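Local coordinates for NTP_transf_2 domain-containing protein (Capnocytophaga granulosa, PDB 6WT9), which synthesizes the second messenger 3',3'-c-di-GMP from two GTP molecules in a CBASS antiphage defence system, at residues Y296-E301 with S306-S311. Sequence-based numbering, arbitrary orientation.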
ATOM      1  N   TYR A 296      14.740  13.021  -0.021  1.00 14.04           N
ATOM      2  CA  TYR A 296      15.058  14.083   0.928  1.00 16.73           C
ATOM      3  C   TYR A 296      14.654  15.446   0.380  1.00 20.24           C
ATOM      4  O   TYR A 296      14.043  16.257   1.087  1.00 16.49           O
ATOM      5  CB  TYR A 296      16.549  14.060   1.265  1.00 17.33           C
ATOM      6  CG  TYR A 296      16.991  15.216   2.132  1.00 20.96           C
ATOM      7  CD1 TYR A 296      16.794  15.190   3.507  1.00 26.56           C
ATOM      8  CD2 TYR A 296      17.600  16.333   1.578  1.00 18.05           C
ATOM      9  CE1 TYR A 296      17.190  16.243   4.304  1.00 24.55           C
ATOM     10  CE2 TYR A 296      18.003  17.391   2.369  1.00 23.74           C
ATOM     11  CZ  TYR A 296      17.794  17.341   3.729  1.00 27.91           C
ATOM     12  OH  TYR A 296      18.191  18.390   4.520  1.00 36.35           O
ATOM     13  N   GLU A 297      14.990  15.717  -0.884  1.00 22.53           N
ATOM     14  CA  GLU A 297      14.655  17.009  -1.477  1.00 21.72           C
ATOM     15  C   GLU A 297      13.148  17.217  -1.536  1.00 17.25           C
ATOM     16  O   GLU A 297      12.654  18.319  -1.263  1.00 18.55           O
ATOM     17  CB  GLU A 297      15.257  17.125  -2.876  1.00 25.42           C
ATOM     18  CG  GLU A 297      15.057  18.494  -3.506  1.00 43.46           C
ATOM     19  CD  GLU A 297      15.041  18.451  -5.019  1.00 55.89           C
ATOM     20  OE1 GLU A 297      14.299  19.251  -5.626  1.00 64.55           O
ATOM     21  OE2 GLU A 297      15.764  17.615  -5.600  1.00 60.28           O
ATOM     22  N   GLN A 298      12.398  16.173  -1.897  1.00 12.80           N
ATOM     23  CA  GLN A 298      10.945  16.289  -1.949  1.00 12.36           C
ATOM     24  C   GLN A 298      10.363  16.549  -0.565  1.00 14.00           C
ATOM     25  O   GLN A 298       9.541  17.454  -0.383  1.00 14.90           O
ATOM     26  CB  GLN A 298      10.340  15.026  -2.561  1.00  7.90           C
ATOM     27  CG  GLN A 298       8.831  14.894  -2.365  1.00 15.17           C
ATOM     28  CD  GLN A 298       8.023  15.806  -3.278  1.00 22.88           C
ATOM     29  OE1 GLN A 298       8.576  16.619  -4.020  1.00 21.67           O
ATOM     30  NE2 GLN A 298       6.703  15.664  -3.234  1.00 23.63           N
ATOM     31  N   LEU A 299      10.779  15.759   0.428  1.00 16.99           N
ATOM     32  CA  LEU A 299      10.246  15.933   1.777  1.00 16.82           C
ATOM     33  C   LEU A 299      10.664  17.274   2.367  1.00 15.70           C
ATOM     34  O   LEU A 299       9.868  17.938   3.039  1.00 14.19           O
ATOM     35  CB  LEU A 299      10.701  14.784   2.676  1.00 20.87           C
ATOM     36  CG  LEU A 299       9.781  13.562   2.776  1.00 27.63           C
ATOM     37  CD1 LEU A 299       9.485  12.962   1.410  1.00 24.87           C
ATOM     38  CD2 LEU A 299      10.395  12.518   3.695  1.00 29.74           C
ATOM     39  N   ASN A 300      11.907  17.693   2.122  1.00 13.02           N
ATOM     40  CA  ASN A 300      12.351  18.991   2.617  1.00 17.57           C
ATOM     41  C   ASN A 300      11.579  20.123   1.951  1.00 16.67           C
ATOM     42  O   ASN A 300      11.224  21.111   2.602  1.00 13.16           O
ATOM     43  CB  ASN A 300      13.855  19.150   2.387  1.00 21.23           C
ATOM     44  CG  ASN A 300      14.450  20.286   3.193  1.00 30.84           C
ATOM     45  OD1 ASN A 300      13.864  20.742   4.174  1.00 38.91           O
ATOM     46  ND2 ASN A 300      15.625  20.746   2.787  1.00 32.18           N
ATOM     47  N   GLU A 301      11.296  19.988   0.653  1.00 17.23           N
ATOM     48  CA  GLU A 301      10.552  21.027  -0.049  1.00 26.94           C
ATOM     49  C   GLU A 301       9.108  21.107   0.427  1.00 27.90           C
ATOM     50  O   GLU A 301       8.531  22.199   0.467  1.00 29.22           O
ATOM     51  CB  GLU A 301      10.604  20.782  -1.557  1.00 42.73           C
ATOM     52  CG  GLU A 301      10.027  21.915  -2.390  1.00 56.51           C
ATOM     53  CD  GLU A 301      10.197  21.691  -3.880  1.00 65.96           C
ATOM     54  OE1 GLU A 301      10.716  20.623  -4.269  1.00 68.60           O
ATOM     55  OE2 GLU A 301       9.814  22.587  -4.662  1.00 69.86           O
ATOM     56  N   SER A 306       5.186  26.440   1.940  1.00 56.88           N
ATOM     57  CA  SER A 306       3.826  26.182   2.403  1.00 59.42           C
ATOM     58  C   SER A 306       2.874  25.909   1.246  1.00 60.22           C
ATOM     59  O   SER A 306       1.915  25.149   1.407  1.00 58.00           O
ATOM     60  CB  SER A 306       3.319  27.361   3.233  1.00 60.97           C
ATOM     61  OG  SER A 306       3.147  28.513   2.427  1.00 62.29           O
ATOM     62  N   ASN A 307       3.108  26.520   0.084  1.00 62.91           N
ATOM     63  CA  ASN A 307       2.243  26.257  -1.060  1.00 65.94           C
ATOM     64  C   ASN A 307       2.553  24.914  -1.705  1.00 61.11           C
ATOM     65  O   ASN A 307       1.661  24.297  -2.301  1.00 64.37           O
ATOM     66  CB  ASN A 307       2.370  27.374  -2.093  1.00 72.57           C
ATOM     67  CG  ASN A 307       1.226  27.379  -3.087  1.00 78.58           C
ATOM     68  OD1 ASN A 307       0.099  27.743  -2.750  1.00 78.88           O
ATOM     69  ND2 ASN A 307       1.509  26.980  -4.321  1.00 80.61           N
ATOM     70  N   LYS A 308       3.802  24.454  -1.604  1.00 51.25           N
ATOM     71  CA  LYS A 308       4.147  23.123  -2.091  1.00 42.34           C
ATOM     72  C   LYS A 308       3.355  22.051  -1.349  1.00 30.09           C
ATOM     73  O   LYS A 308       2.784  21.143  -1.965  1.00 35.16           O
ATOM     74  CB  LYS A 308       5.653  22.895  -1.941  1.00 45.04           C
ATOM     75  CG  LYS A 308       6.106  21.457  -2.117  1.00 45.42           C
ATOM     76  CD  LYS A 308       6.043  21.007  -3.567  1.00 44.35           C
ATOM     77  CE  LYS A 308       6.625  19.608  -3.726  1.00 40.67           C
ATOM     78  NZ  LYS A 308       6.636  19.159  -5.145  1.00 38.60           N
ATOM     79  N   ILE A 309       3.297  22.153  -0.021  1.00 22.23           N
ATOM     80  CA  ILE A 309       2.559  21.178   0.773  1.00 24.06           C
ATOM     81  C   ILE A 309       1.052  21.399   0.689  1.00 35.44           C
ATOM     82  O   ILE A 309       0.280  20.457   0.905  1.00 37.85           O
ATOM     83  CB  ILE A 309       3.044  21.210   2.234  1.00 20.21           C
ATOM     84  CG1 ILE A 309       2.570  19.976   3.000  1.00 21.51           C
ATOM     85  CG2 ILE A 309       2.577  22.471   2.939  1.00 19.83           C
ATOM     86  CD1 ILE A 309       2.965  19.989   4.457  1.00 24.68           C
ATOM     87  N   ASN A 310       0.610  22.616   0.366  1.00 37.50           N
ATOM     88  CA  ASN A 310      -0.815  22.882   0.211  1.00 41.83           C
ATOM     89  C   ASN A 310      -1.366  22.376  -1.114  1.00 36.94           C
ATOM     90  O   ASN A 310      -2.571  22.120  -1.211  1.00 35.26           O
ATOM     91  CB  ASN A 310      -1.095  24.382   0.338  1.00 52.58           C
ATOM     92  CG  ASN A 310      -1.016  24.871   1.770  1.00 62.42           C
ATOM     93  OD1 ASN A 310      -1.191  24.099   2.714  1.00 68.04           O
ATOM     94  ND2 ASN A 310      -0.753  26.161   1.939  1.00 69.76           N
ATOM     95  N   SER A 311      -0.520  22.227  -2.130  1.00 36.41           N
ATOM     96  CA  SER A 311      -0.966  21.775  -3.440  1.00 39.02           C
ATOM     97  C   SER A 311      -0.843  20.270  -3.634  1.00 34.95           C
ATOM     98  O   SER A 311      -1.276  19.762  -4.674  1.00 37.31           O
ATOM     99  CB  SER A 311      -0.176  22.491  -4.543  1.00 38.65           C
ATOM    100  OG  SER A 311       1.198  22.151  -4.483  1.00 37.47           O
TER
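Lys308 makes every close approach in this small contact, reaching back from the short helix 306-310 across the end of helix 291-304; only 170 Å² is buried between the two segments, summed over both. The tight part lies at the base of the lysine chain, where CG of Lys308 sits 3.6 Å from the carbonyl O of Glu301. There the CG atoms of Glu301 and Lys308 meet at 4.0 Å, and the two side chains run roughly perpendicular. A bend at chi2 (73°), followed by an extended remainder, carries the amine on to Gln298, whose own bent chain (chi2 76°) raises its amide to meet it. CE of Lys308 lies 3.6 Å from Gln298 OE1, well off the amide plane. The bond from NZ of Lys308 to OE1 of Gln298 is weak: it is long, 3.4 Å, and the nitrogen also lies out of that plane, though less far than CE. The stronger partner of the Lys308 amine is Asn277, its OD1 accepting from both Lys308 NZ and Gln298 NE2, which helps hold the buried amide in place. On the looser, partly exposed side, the carboxylate of Glu301 stays short of a salt bridge, OE1 being 4.4 Å from Lys308 NZ. On another face, Leu299 and Ile309 both pack on helix 327-347, through Leu337 and Val340 for the first and Leu333 for the second. The whole is a bend between consecutive helices, where Asn305 OD1 accepts from Asn307 N in an Asx turn, within the C-terminal helical portion of a CD-NTase fold.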